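Local coordinates for 2OG-Fe dioxygenase family protein (Methylibium petroleiphilum, PDB 3PL0) that probably acts as an iron- and 2-oxoglutarate-dependent dioxygenase built on a cupin, or double-stranded beta-helix, fold, at residues G71-T76 with A122-L127; L130-R135 with G140-E145; I151-G156 with L224-P229. All blocks are in the same frame, centred on the assembly; numbering follows the deposited sequence. Where two conformers were deposited one is given.

Interaction 1: residues G71-T76 with A122-L127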
ATOM      1  N   GLY A  71      -6.270  -7.755   6.436  1.00 29.59           N
ATOM      2  CA  GLY A  71      -7.397  -8.484   5.894  1.00 31.72           C
ATOM      3  C   GLY A  71      -7.067  -8.954   4.507  1.00 33.39           C
ATOM      4  O   GLY A  71      -6.281  -8.304   3.805  1.00 27.26           O
ATOM      5  N   CYS A  72      -7.680 -10.071   4.103  1.00 30.79           N
ATOM      6  CA  CYS A  72      -7.329 -10.680   2.822  1.00 33.08           C
ATOM      7  C   CYS A  72      -8.573 -11.013   2.007  1.00 32.79           C
ATOM      8  O   CYS A  72      -9.689 -11.231   2.552  1.00 33.34           O
ATOM      9  CB  CYS A  72      -6.497 -11.940   3.034  1.00 36.21           C
ATOM     10  SG  CYS A  72      -4.942 -11.662   3.964  1.00 39.18           S
ATOM     11  N   PHE A  73      -8.355 -11.076   0.698  1.00 28.25           N
ATOM     12  CA  PHE A  73      -9.409 -11.210  -0.245  1.00 30.01           C
ATOM     13  C   PHE A  73      -8.918 -12.013  -1.424  1.00 30.36           C
ATOM     14  O   PHE A  73      -7.707 -12.174  -1.617  1.00 30.34           O
ATOM     15  CB  PHE A  73      -9.855  -9.825  -0.724  1.00 29.78           C
ATOM     16  CG  PHE A  73     -10.168  -8.878   0.388  1.00 28.98           C
ATOM     17  CD1 PHE A  73      -9.136  -8.192   1.041  1.00 33.73           C
ATOM     18  CD2 PHE A  73     -11.470  -8.658   0.799  1.00 33.26           C
ATOM     19  CE1 PHE A  73      -9.412  -7.329   2.085  1.00 30.78           C
ATOM     20  CE2 PHE A  73     -11.749  -7.787   1.854  1.00 35.92           C
ATOM     21  CZ  PHE A  73     -10.703  -7.118   2.499  1.00 30.51           C
HETATM   22  N   MSE A  74      -9.891 -12.507  -2.188  1.00 30.39           N
HETATM   23  CA  MSE A  74      -9.629 -13.091  -3.505  0.50 32.12           C
HETATM   24  C   MSE A  74     -10.542 -12.427  -4.522  1.00 32.23           C
HETATM   25  O   MSE A  74     -11.775 -12.289  -4.312  1.00 32.96           O
HETATM   26  CB  MSE A  74      -9.801 -14.620  -3.523  0.50 33.57           C
HETATM   27  CG  MSE A  74      -9.262 -15.327  -4.792  0.50 32.31           C
HETATM   28 SE   MSE A  74      -9.208 -17.301  -4.603  0.38 49.61          SE
HETATM   29  CE  MSE A  74     -11.154 -17.600  -4.586  0.50 41.89           C
ATOM     30  N   GLN A  75      -9.918 -12.003  -5.609  1.00 29.91           N
ATOM     31  CA  GLN A  75     -10.603 -11.387  -6.696  1.00 31.00           C
ATOM     32  C   GLN A  75     -10.553 -12.349  -7.850  1.00 31.18           C
ATOM     33  O   GLN A  75      -9.490 -12.834  -8.198  1.00 34.65           O
ATOM     34  CB  GLN A  75      -9.927 -10.105  -7.109  1.00 28.19           C
ATOM     35  CG  GLN A  75     -10.621  -9.423  -8.288  1.00 34.83           C
ATOM     36  CD  GLN A  75      -9.969  -8.114  -8.699  1.00 33.30           C
ATOM     37  OE1 GLN A  75      -8.850  -7.842  -8.326  1.00 32.32           O
ATOM     38  NE2 GLN A  75     -10.672  -7.317  -9.515  1.00 29.38           N
ATOM     39  N   THR A  76     -11.718 -12.622  -8.422  1.00 32.64           N
ATOM     40  CA  THR A  76     -11.819 -13.333  -9.686  0.60 32.26           C
ATOM     41  C   THR A  76     -12.109 -12.321 -10.791  1.00 33.17           C
ATOM     42  O   THR A  76     -12.957 -11.453 -10.655  1.00 31.95           O
ATOM     43  CB  THR A  76     -12.917 -14.421  -9.607  0.60 35.36           C
ATOM     44  OG1 THR A  76     -12.722 -15.195  -8.411  0.60 34.57           O
ATOM     45  CG2 THR A  76     -12.903 -15.349 -10.847  0.60 23.50           C
ATOM     46  N   ALA A 122     -14.771  -1.051  -4.857  1.00 29.56           N
ATOM     47  CA  ALA A 122     -14.452  -0.321  -6.073  1.00 27.81           C
ATOM     48  C   ALA A 122     -12.923  -0.172  -6.212  1.00 28.42           C
ATOM     49  O   ALA A 122     -12.358  -0.413  -7.284  1.00 28.20           O
ATOM     50  CB  ALA A 122     -15.146   1.074  -6.084  1.00 29.75           C
ATOM     51  N   LEU A 123     -12.281   0.150  -5.095  1.00 29.62           N
ATOM     52  CA  LEU A 123     -10.837   0.296  -5.023  1.00 25.38           C
ATOM     53  C   LEU A 123     -10.138  -1.029  -5.351  1.00 27.54           C
ATOM     54  O   LEU A 123      -9.387  -1.098  -6.300  1.00 26.62           O
ATOM     55  CB  LEU A 123     -10.407   0.750  -3.633  1.00 27.69           C
ATOM     56  CG  LEU A 123      -8.896   1.050  -3.455  1.00 26.47           C
ATOM     57  CD1 LEU A 123      -8.406   2.185  -4.456  1.00 24.30           C
ATOM     58  CD2 LEU A 123      -8.592   1.381  -2.023  1.00 27.25           C
ATOM     59  N   LEU A 124     -10.371  -2.072  -4.554  1.00 25.49           N
ATOM     60  CA  LEU A 124      -9.650  -3.318  -4.780  1.00 27.42           C
ATOM     61  C   LEU A 124      -9.886  -3.920  -6.167  1.00 26.81           C
ATOM     62  O   LEU A 124      -8.973  -4.470  -6.763  1.00 29.54           O
ATOM     63  CB  LEU A 124      -9.933  -4.366  -3.713  1.00 26.43           C
ATOM     64  CG  LEU A 124      -9.165  -4.236  -2.407  1.00 29.69           C
ATOM     65  CD1 LEU A 124      -9.384  -2.835  -1.705  1.00 30.59           C
ATOM     66  CD2 LEU A 124      -9.564  -5.433  -1.485  1.00 26.68           C
ATOM     67  N   VAL A 125     -11.111  -3.834  -6.664  1.00 29.17           N
ATOM     68  CA  VAL A 125     -11.462  -4.429  -7.942  1.00 27.41           C
ATOM     69  C   VAL A 125     -10.794  -3.700  -9.109  1.00 26.43           C
ATOM     70  O   VAL A 125     -10.210  -4.343  -9.987  1.00 28.32           O
ATOM     71  CB  VAL A 125     -12.998  -4.498  -8.128  1.00 29.57           C
ATOM     72  CG1 VAL A 125     -13.408  -4.798  -9.611  1.00 27.31           C
ATOM     73  CG2 VAL A 125     -13.587  -5.578  -7.198  1.00 31.06           C
ATOM     74  N   ALA A 126     -10.891  -2.378  -9.126  1.00 27.71           N
ATOM     75  CA  ALA A 126     -10.388  -1.560 -10.242  1.00 29.33           C
ATOM     76  C   ALA A 126      -8.891  -1.742 -10.388  1.00 28.93           C
ATOM     77  O   ALA A 126      -8.375  -1.881 -11.517  1.00 27.41           O
ATOM     78  CB  ALA A 126     -10.728  -0.049 -10.045  1.00 28.64           C
ATOM     79  N   LEU A 127      -8.209  -1.783  -9.251  1.00 25.88           N
ATOM     80  CA  LEU A 127      -6.757  -1.963  -9.251  1.00 25.90           C
ATOM     81  C   LEU A 127      -6.376  -3.383  -9.711  1.00 26.79           C
ATOM     82  O   LEU A 127      -5.416  -3.569 -10.461  1.00 26.01           O
ATOM     83  CB  LEU A 127      -6.149  -1.660  -7.875  1.00 28.03           C
ATOM     84  CG  LEU A 127      -6.263  -0.214  -7.369  1.00 28.43           C
ATOM     85  CD1 LEU A 127      -5.814  -0.215  -5.933  1.00 30.79           C
ATOM     86  CD2 LEU A 127      -5.410   0.729  -8.252  1.00 32.02           C
TER
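Gln75 and Val125 are the nearest pair of CA atoms, 7.1 Å apart, where strand 71-76 and helix 122-127 pass with their axes 9.6 Å apart at a crossing angle of -50°. Gln75 bridges this gap with a fully extended side chain: CG is anti to the backbone N (chi1 179°), and CB points toward the helix, which brings the amide to the helix backbone. There NE2 donates to Val125 O at 3.0 Å, meeting a lone pair in the carbonyl plane with an N-H...O angle of 153°. The acceptor lies slightly tilted from the amide plane of Gln75. Val125 packs its own side chain against the same nitrogen, CG1 lying 3.7 Å from Gln75 NE2.

Two residues earlier on the strand, Phe73 offers a ring face to Leu124. The methyl CD2 sits over that face, 4.0 Å from the centroid and displaced toward the rim, in a CH-pi contact. Leu124 O is also held, by the hydroxyl of Tyr245. Helix 118-134 thus lies against the curved sheet, with Leu82 of strand 80-84 beside Val125 and Leu243 of strand 237-246 in contact with Leu124.

Interaction 2: residues L130-R135 with G140-E145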
ATOM      1  N   LEU A 130      -6.852  -3.481 -13.493  1.00 26.27           N
ATOM      2  CA  LEU A 130      -5.724  -2.759 -14.120  1.00 25.97           C
ATOM      3  C   LEU A 130      -4.460  -3.618 -14.133  1.00 26.05           C
ATOM      4  O   LEU A 130      -3.854  -3.868 -15.197  1.00 25.81           O
ATOM      5  CB  LEU A 130      -5.507  -1.465 -13.378  1.00 23.16           C
ATOM      6  CG  LEU A 130      -4.415  -0.511 -13.903  1.00 35.38           C
ATOM      7  CD1 LEU A 130      -4.605   0.900 -13.361  1.00 35.29           C
ATOM      8  CD2 LEU A 130      -3.048  -0.998 -13.466  1.00 35.32           C
ATOM      9  N   PHE A 131      -4.104  -4.136 -12.961  1.00 25.61           N
ATOM     10  CA  PHE A 131      -2.906  -4.967 -12.834  1.00 25.06           C
ATOM     11  C   PHE A 131      -2.946  -6.237 -13.725  1.00 27.49           C
ATOM     12  O   PHE A 131      -1.945  -6.601 -14.319  1.00 27.82           O
ATOM     13  CB  PHE A 131      -2.683  -5.347 -11.376  1.00 26.13           C
ATOM     14  CG  PHE A 131      -2.238  -4.206 -10.478  1.00 22.91           C
ATOM     15  CD1 PHE A 131      -1.321  -3.251 -10.912  1.00 23.57           C
ATOM     16  CD2 PHE A 131      -2.668  -4.141  -9.187  1.00 26.57           C
ATOM     17  CE1 PHE A 131      -0.893  -2.248 -10.087  1.00 22.73           C
ATOM     18  CE2 PHE A 131      -2.255  -3.135  -8.366  1.00 25.11           C
ATOM     19  CZ  PHE A 131      -1.357  -2.188  -8.799  1.00 28.65           C
ATOM     20  N   ALA A 132      -4.101  -6.877 -13.841  1.00 27.88           N
ATOM     21  CA  ALA A 132      -4.249  -8.055 -14.719  1.00 30.31           C
ATOM     22  C   ALA A 132      -4.028  -7.749 -16.190  1.00 33.14           C
ATOM     23  O   ALA A 132      -3.681  -8.664 -16.950  1.00 32.51           O
ATOM     24  CB  ALA A 132      -5.642  -8.697 -14.539  1.00 31.06           C
ATOM     25  N   LYS A 133      -4.222  -6.496 -16.605  1.00 31.15           N
ATOM     26  CA  LYS A 133      -3.911  -6.095 -17.973  1.00 32.50           C
ATOM     27  C   LYS A 133      -2.426  -6.074 -18.243  1.00 35.63           C
ATOM     28  O   LYS A 133      -2.035  -6.209 -19.390  1.00 39.18           O
ATOM     29  CB  LYS A 133      -4.504  -4.735 -18.345  1.00 33.25           C
ATOM     30  CG  LYS A 133      -6.018  -4.672 -18.374  1.00 35.19           C
ATOM     31  CD  LYS A 133      -6.606  -5.349 -19.631  1.00 46.96           C
ATOM     32  N   LEU A 134      -1.583  -5.949 -17.218  1.00 30.69           N
ATOM     33  CA  LEU A 134      -0.131  -5.947 -17.451  1.00 31.80           C
ATOM     34  C   LEU A 134       0.401  -7.350 -17.418  1.00 34.26           C
ATOM     35  O   LEU A 134       1.219  -7.728 -18.259  1.00 34.20           O
ATOM     36  CB  LEU A 134       0.608  -5.196 -16.371  1.00 31.81           C
ATOM     37  CG  LEU A 134       0.726  -3.719 -16.550  1.00 40.02           C
ATOM     38  CD1 LEU A 134       1.055  -3.104 -15.188  1.00 41.50           C
ATOM     39  CD2 LEU A 134       1.784  -3.442 -17.605  1.00 40.73           C
ATOM     40  N   ARG A 135      -0.003  -8.080 -16.377  1.00 32.02           N
ATOM     41  CA  ARG A 135       0.391  -9.470 -16.199  1.00 35.30           C
ATOM     42  C   ARG A 135      -0.791 -10.253 -15.628  1.00 34.59           C
ATOM     43  O   ARG A 135      -1.051 -10.218 -14.429  1.00 31.71           O
ATOM     44  CB  ARG A 135       1.591  -9.550 -15.251  1.00 35.00           C
ATOM     45  CG  ARG A 135       2.493 -10.734 -15.435  1.00 42.51           C
ATOM     46  CD  ARG A 135       3.904 -10.410 -14.967  1.00 43.77           C
ATOM     47  NE  ARG A 135       3.961 -10.046 -13.553  1.00 43.28           N
ATOM     48  CZ  ARG A 135       4.502  -8.924 -13.052  1.00 46.09           C
ATOM     49  NH1 ARG A 135       5.058  -8.027 -13.846  1.00 38.23           N
ATOM     50  NH2 ARG A 135       4.517  -8.699 -11.734  1.00 39.45           N
ATOM     51  N   GLY A 140      -6.904 -16.388 -13.587  1.00 40.56           N
ATOM     52  CA  GLY A 140      -7.658 -15.151 -13.403  1.00 39.72           C
ATOM     53  C   GLY A 140      -8.020 -14.794 -11.960  1.00 37.45           C
ATOM     54  O   GLY A 140      -9.067 -14.186 -11.734  1.00 38.38           O
ATOM     55  N   ARG A 141      -7.166 -15.155 -10.990  1.00 34.90           N
ATOM     56  CA  ARG A 141      -7.408 -14.845  -9.572  1.00 35.32           C
ATOM     57  C   ARG A 141      -6.265 -14.054  -8.973  1.00 29.88           C
ATOM     58  O   ARG A 141      -5.116 -14.429  -9.115  1.00 33.44           O
ATOM     59  CB  ARG A 141      -7.556 -16.104  -8.702  1.00 36.19           C
ATOM     60  CG  ARG A 141      -8.709 -17.027  -9.025  1.00 48.35           C
ATOM     61  CD  ARG A 141      -8.745 -18.150  -8.015  1.00 58.08           C
ATOM     62  NE  ARG A 141      -9.680 -19.214  -8.372  1.00 81.96           N
ATOM     63  CZ  ARG A 141     -10.990 -19.215  -8.104  1.00 93.71           C
ATOM     64  NH1 ARG A 141     -11.566 -18.187  -7.469  1.00 94.71           N
ATOM     65  NH2 ARG A 141     -11.736 -20.258  -8.483  1.00 99.69           N
ATOM     66  N   TRP A 142      -6.580 -12.973  -8.286  1.00 28.35           N
ATOM     67  CA  TRP A 142      -5.628 -12.304  -7.429  1.00 27.21           C
ATOM     68  C   TRP A 142      -5.870 -12.643  -5.957  1.00 27.90           C
ATOM     69  O   TRP A 142      -7.003 -12.651  -5.476  1.00 32.48           O
ATOM     70  CB  TRP A 142      -5.745 -10.756  -7.555  1.00 26.91           C
ATOM     71  CG  TRP A 142      -5.229 -10.125  -8.837  1.00 27.00           C
ATOM     72  CD1 TRP A 142      -5.931  -9.340  -9.703  1.00 27.03           C
ATOM     73  CD2 TRP A 142      -3.904 -10.185  -9.338  1.00 24.47           C
ATOM     74  NE1 TRP A 142      -5.122  -8.915 -10.724  1.00 30.44           N
ATOM     75  CE2 TRP A 142      -3.874  -9.443 -10.534  1.00 28.36           C
ATOM     76  CE3 TRP A 142      -2.743 -10.833  -8.911  1.00 29.44           C
ATOM     77  CZ2 TRP A 142      -2.702  -9.279 -11.284  1.00 27.98           C
ATOM     78  CZ3 TRP A 142      -1.587 -10.676  -9.656  1.00 30.41           C
ATOM     79  CH2 TRP A 142      -1.578  -9.910 -10.827  1.00 31.12           C
ATOM     80  N   TYR A 143      -4.781 -12.863  -5.245  1.00 26.72           N
ATOM     81  CA  TYR A 143      -4.770 -12.983  -3.809  1.00 26.88           C
ATOM     82  C   TYR A 143      -4.241 -11.675  -3.259  1.00 27.56           C
ATOM     83  O   TYR A 143      -3.079 -11.294  -3.516  1.00 29.71           O
ATOM     84  CB  TYR A 143      -3.882 -14.142  -3.378  1.00 28.94           C
ATOM     85  CG  TYR A 143      -4.392 -15.437  -3.962  1.00 30.45           C
ATOM     86  CD1 TYR A 143      -4.070 -15.808  -5.251  1.00 32.11           C
ATOM     87  CD2 TYR A 143      -5.282 -16.250  -3.245  1.00 34.60           C
ATOM     88  CE1 TYR A 143      -4.590 -17.009  -5.815  1.00 36.14           C
ATOM     89  CE2 TYR A 143      -5.780 -17.411  -3.774  1.00 38.91           C
ATOM     90  CZ  TYR A 143      -5.439 -17.780  -5.065  1.00 40.82           C
ATOM     91  OH  TYR A 143      -5.932 -18.932  -5.602  1.00 48.25           O
ATOM     92  N   ILE A 144      -5.121 -10.986  -2.541  1.00 27.06           N
ATOM     93  CA  ILE A 144      -4.950  -9.581  -2.119  1.00 25.29           C
ATOM     94  C   ILE A 144      -4.820  -9.530  -0.602  1.00 27.34           C
ATOM     95  O   ILE A 144      -5.688 -10.048   0.130  1.00 27.76           O
ATOM     96  CB  ILE A 144      -6.198  -8.720  -2.530  1.00 24.26           C
ATOM     97  CG1 ILE A 144      -6.443  -8.839  -4.040  1.00 28.13           C
ATOM     98  CG2 ILE A 144      -6.074  -7.260  -2.057  1.00 25.44           C
ATOM     99  CD1 ILE A 144      -7.707  -8.142  -4.523  1.00 28.75           C
ATOM    100  N   GLU A 145      -3.784  -8.869  -0.119  1.00 25.05           N
ATOM    101  CA  GLU A 145      -3.720  -8.499   1.298  1.00 28.06           C
ATOM    102  C   GLU A 145      -3.864  -6.974   1.452  1.00 26.77           C
ATOM    103  O   GLU A 145      -3.377  -6.221   0.615  1.00 24.61           O
ATOM    104  CB  GLU A 145      -2.421  -8.984   1.927  1.00 27.06           C
ATOM    105  CG  GLU A 145      -2.187 -10.502   1.783  1.00 34.87           C
ATOM    106  CD  GLU A 145      -1.044 -11.070   2.643  1.00 43.41           C
ATOM    107  OE1 GLU A 145      -0.980 -10.767   3.862  1.00 45.24           O
ATOM    108  OE2 GLU A 145      -0.237 -11.872   2.098  1.00 41.59           O
TER
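Trp142 reaches from its strand to residues 131-135 and carries the whole contact on the strand side. The six-membered part of the indole leads: CZ2 lies 3.9 Å from Phe131 CB and 3.8 Å from Ala132 N. That backbone nitrogen lies in the plane of the indole, so the ring meets the helix edge-on. Ala132 adds its methyl, with CB 3.9 Å from Trp142 NE1. Farther along, the carbonyl of Arg135 comes up obliquely to the far corner of the indole, its O 3.7 Å from Trp142 CH2.

The polar corner of the indole has a partner of its own, since NE1 donates to Gly128 O, one turn back along the same helix. This bond, together with the edge contacts, probably fixes the rotation of the ring. On the helix side, Phe131 O accepts from both Leu134 N and Arg135 N, which ties residues 131-135 together beside the tryptophan. Phe131 turns CG anti to its carbonyl carbon (chi1 -71°); CB remains against Trp142 while the phenyl group leads away, to stack on Phe172. Tyr245 meets both Phe131 and Trp142 edge-to-face, joining the two in one aromatic cluster. Farther out, Arg135 forms a salt bridge through NH1 to Asp213 OD2, giving Arg135 a charged tie.

Only four residues separate the two segments, so this is a helix-loop-strand connection folded back on itself, its strand leading into the curled antiparallel sheet. Such packing of a helix on the outside of the beta core is consistent with the double-stranded beta-helix, or cupin, fold of the dioxygenase family.

Interaction 3: residues I151-G156 with L224-P229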
ATOM      1  N   ILE A 151       1.423   5.471  11.321  1.00 24.76           N
ATOM      2  CA  ILE A 151       2.686   5.599  12.015  1.00 24.43           C
ATOM      3  C   ILE A 151       2.599   6.926  12.778  1.00 26.81           C
ATOM      4  O   ILE A 151       2.373   7.976  12.175  1.00 24.30           O
ATOM      5  CB  ILE A 151       3.860   5.633  11.045  1.00 24.19           C
ATOM      6  CG1 ILE A 151       3.904   4.434  10.103  1.00 30.87           C
ATOM      7  CG2 ILE A 151       5.178   5.661  11.801  1.00 26.34           C
ATOM      8  CD1 ILE A 151       4.031   3.086  10.774  1.00 32.72           C
ATOM      9  N   ASP A 152       2.810   6.862  14.089  1.00 26.57           N
ATOM     10  CA  ASP A 152       2.625   8.006  14.991  1.00 28.91           C
ATOM     11  C   ASP A 152       3.945   8.327  15.675  1.00 29.64           C
ATOM     12  O   ASP A 152       4.600   7.434  16.238  1.00 32.22           O
ATOM     13  CB  ASP A 152       1.571   7.658  16.042  1.00 30.04           C
ATOM     14  CG  ASP A 152       0.979   8.874  16.706  1.00 35.51           C
ATOM     15  OD1 ASP A 152       1.728   9.771  17.123  1.00 33.43           O
ATOM     16  OD2 ASP A 152      -0.250   8.929  16.818  1.00 46.22           O
ATOM     17  N   THR A 153       4.329   9.603  15.624  1.00 26.73           N
ATOM     18  CA  THR A 153       5.588  10.065  16.174  1.00 25.74           C
ATOM     19  C   THR A 153       5.459  10.364  17.689  1.00 25.92           C
ATOM     20  O   THR A 153       6.368  10.895  18.294  1.00 28.37           O
ATOM     21  CB  THR A 153       6.117  11.301  15.400  1.00 26.56           C
ATOM     22  OG1 THR A 153       5.244  12.411  15.614  1.00 27.73           O
ATOM     23  CG2 THR A 153       6.194  11.042  13.846  1.00 26.44           C
ATOM     24  N   GLU A 154       4.337  10.013  18.327  1.00 26.12           N
ATOM     25  CA  GLU A 154       4.199  10.237  19.793  1.00 29.90           C
ATOM     26  C   GLU A 154       5.216   9.494  20.605  1.00 29.36           C
ATOM     27  O   GLU A 154       5.377   9.732  21.818  1.00 31.14           O
ATOM     28  CB  GLU A 154       2.829   9.796  20.293  1.00 32.96           C
ATOM     29  CG  GLU A 154       2.534   8.309  20.022  1.00 40.65           C
ATOM     30  CD  GLU A 154       1.040   7.914  20.161  1.00 50.21           C
ATOM     31  OE1 GLU A 154       0.317   8.647  20.847  1.00 51.08           O
ATOM     32  OE2 GLU A 154       0.600   6.864  19.594  1.00 45.73           O
ATOM     33  N   GLY A 155       5.806   8.483  19.994  1.00 28.12           N
ATOM     34  CA  GLY A 155       6.891   7.760  20.613  1.00 30.88           C
ATOM     35  C   GLY A 155       7.848   7.220  19.572  1.00 30.80           C
ATOM     36  O   GLY A 155       7.485   7.050  18.417  1.00 30.76           O
ATOM     37  N   GLY A 156       9.080   6.965  19.993  1.00 31.61           N
ATOM     38  CA  GLY A 156      10.070   6.368  19.136  1.00 33.05           C
ATOM     39  C   GLY A 156      10.847   7.360  18.288  1.00 35.16           C
ATOM     40  O   GLY A 156      10.574   8.551  18.313  1.00 32.50           O
ATOM     41  N   LEU A 224       9.439   9.917   9.351  1.00 26.72           N
ATOM     42  CA  LEU A 224       8.663  11.098   9.717  1.00 26.47           C
ATOM     43  C   LEU A 224       9.453  11.926  10.711  1.00 28.79           C
ATOM     44  O   LEU A 224      10.274  11.406  11.416  1.00 29.72           O
ATOM     45  CB  LEU A 224       7.295  10.735  10.315  1.00 26.22           C
ATOM     46  CG  LEU A 224       6.439   9.768   9.519  1.00 26.53           C
ATOM     47  CD1 LEU A 224       5.190   9.476  10.318  1.00 24.92           C
ATOM     48  CD2 LEU A 224       6.136  10.353   8.164  1.00 27.14           C
ATOM     49  N   LEU A 225       9.238  13.237  10.692  1.00 33.15           N
ATOM     50  CA  LEU A 225       9.802  14.136  11.686  1.00 34.41           C
ATOM     51  C   LEU A 225       8.683  15.064  12.049  1.00 35.35           C
ATOM     52  O   LEU A 225       8.025  15.655  11.161  1.00 36.50           O
ATOM     53  CB  LEU A 225      11.001  14.888  11.139  1.00 38.65           C
ATOM     54  CG  LEU A 225      12.200  14.002  10.697  1.00 43.67           C
ATOM     55  CD1 LEU A 225      12.897  14.636   9.505  1.00 50.33           C
ATOM     56  CD2 LEU A 225      13.191  13.699  11.883  1.00 46.89           C
ATOM     57  N   PRO A 226       8.404  15.165  13.348  1.00 34.05           N
ATOM     58  CA  PRO A 226       7.347  16.048  13.817  1.00 33.54           C
ATOM     59  C   PRO A 226       7.575  17.495  13.415  1.00 33.25           C
ATOM     60  O   PRO A 226       8.670  17.962  13.506  1.00 31.74           O
ATOM     61  CB  PRO A 226       7.428  15.923  15.355  1.00 36.56           C
ATOM     62  CG  PRO A 226       8.150  14.643  15.608  1.00 36.76           C
ATOM     63  CD  PRO A 226       9.060  14.417  14.440  1.00 35.03           C
ATOM     64  N   LEU A 227       6.549  18.216  12.994  1.00 35.85           N
ATOM     65  CA  LEU A 227       6.715  19.642  12.703  1.00 37.55           C
ATOM     66  C   LEU A 227       6.959  20.441  13.981  1.00 43.12           C
ATOM     67  O   LEU A 227       7.757  21.398  14.001  1.00 41.54           O
ATOM     68  CB  LEU A 227       5.491  20.185  11.978  1.00 38.10           C
ATOM     69  CG  LEU A 227       5.351  19.654  10.546  1.00 41.06           C
ATOM     70  CD1 LEU A 227       4.001  20.077   9.952  1.00 37.81           C
ATOM     71  CD2 LEU A 227       6.526  20.112   9.696  1.00 42.26           C
ATOM     72  N   ASP A 228       6.266  20.051  15.048  1.00 43.20           N
ATOM     73  CA  ASP A 228       6.326  20.771  16.327  1.00 45.76           C
ATOM     74  C   ASP A 228       6.738  19.781  17.436  1.00 48.40           C
ATOM     75  O   ASP A 228       5.921  19.408  18.278  1.00 47.57           O
ATOM     76  CB  ASP A 228       4.967  21.449  16.618  1.00 43.16           C
ATOM     77  CG  ASP A 228       5.017  22.394  17.850  1.00 53.97           C
ATOM     78  OD1 ASP A 228       6.134  22.585  18.428  1.00 48.38           O
ATOM     79  OD2 ASP A 228       3.932  22.927  18.237  1.00 54.62           O
ATOM     80  N   PRO A 229       8.019  19.349  17.429  1.00 51.39           N
ATOM     81  CA  PRO A 229       8.458  18.354  18.413  1.00 53.19           C
ATOM     82  C   PRO A 229       8.359  18.901  19.812  1.00 57.00           C
ATOM     83  O   PRO A 229       8.048  18.143  20.739  1.00 58.67           O
ATOM     84  CB  PRO A 229       9.923  18.091  18.055  1.00 54.19           C
ATOM     85  CG  PRO A 229      10.335  19.202  17.128  1.00 52.45           C
ATOM     86  CD  PRO A 229       9.111  19.803  16.539  1.00 51.04           C
TER
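Thr153 OG1 is hydrogen-bonded to the backbone carbonyl O of Ala236 and lies 3.7 Å from Pro226 CG across the contact, so one hydroxyl serves both a polar and a packing role. The torsion parts the two branches: with chi1 at 67°, OG1 stands between the backbone N and the carbonyl carbon, while the methyl CG2 is anti to the carbonyl carbon and turns to the leucine. There CG2 rests 3.7 Å from Leu224 CB, the two side chains crossing at about a right angle. Thr153 CB in turn packs 3.9 Å from Pro226 CG.

Leu224 extends the apolar patch to the end of strand 141-152. Toward Ile151 it is the CD1 branch that touches, 3.7 Å from Ile151 O and 4.1 Å from Ile151 CG2, beside the 4.0 Å approach of the same CD1 to Thr153 CG2. Ile151 CG2 faces the leucine, whereas the CG1 arm leads away from it. Replacing Thr153 by an alanine would probably leave Ala236 O without its hydroxyl partner and open gaps beside Leu224 and Pro226.

The turn that carries Thr153 is shaped by Asp152, whose CB points away from the contact. Its OD1 accepts from Glu154 N at 2.9 Å, completing an Asx turn; the donor approaches on the anti side, tilted 23° out of the carboxylate plane.

The contact joins the ends of two strands from different sheets. Strand 141-152 lies between strands 65-77 and 237-246, and Thr153 also pairs through its backbone with Ala236, whereas strand 217-226 is bonded to strand 183-192, with Leu225 pairing with Arg184. His64 touches Ile151, Thr153 and Leu224, and Val183 packs against Thr153.

How the interactions relate
Interactions 1 and 2 are neighbours, their centres 9 Å apart: both use helix 118-134, and their strands, 65-77 and 141-152, pair antiparallel in one sheet. Backbone bonds join them directly, Phe73 N to Ile144 O and Gln75 O to Trp142 N, both 2.9 Å. Interaction 3 lies on the opposite side of the chain's centre, 32 Å from interaction 1 and 36 Å from interaction 2 between centres. Strand 141-152 spans that distance, starting beside helix 118-134 and ending against strand 217-226 of another sheet. The three contacts follow in series along the chain, and they place a helix against one end of the probable dioxygenase's beta core and join two sheets at the other.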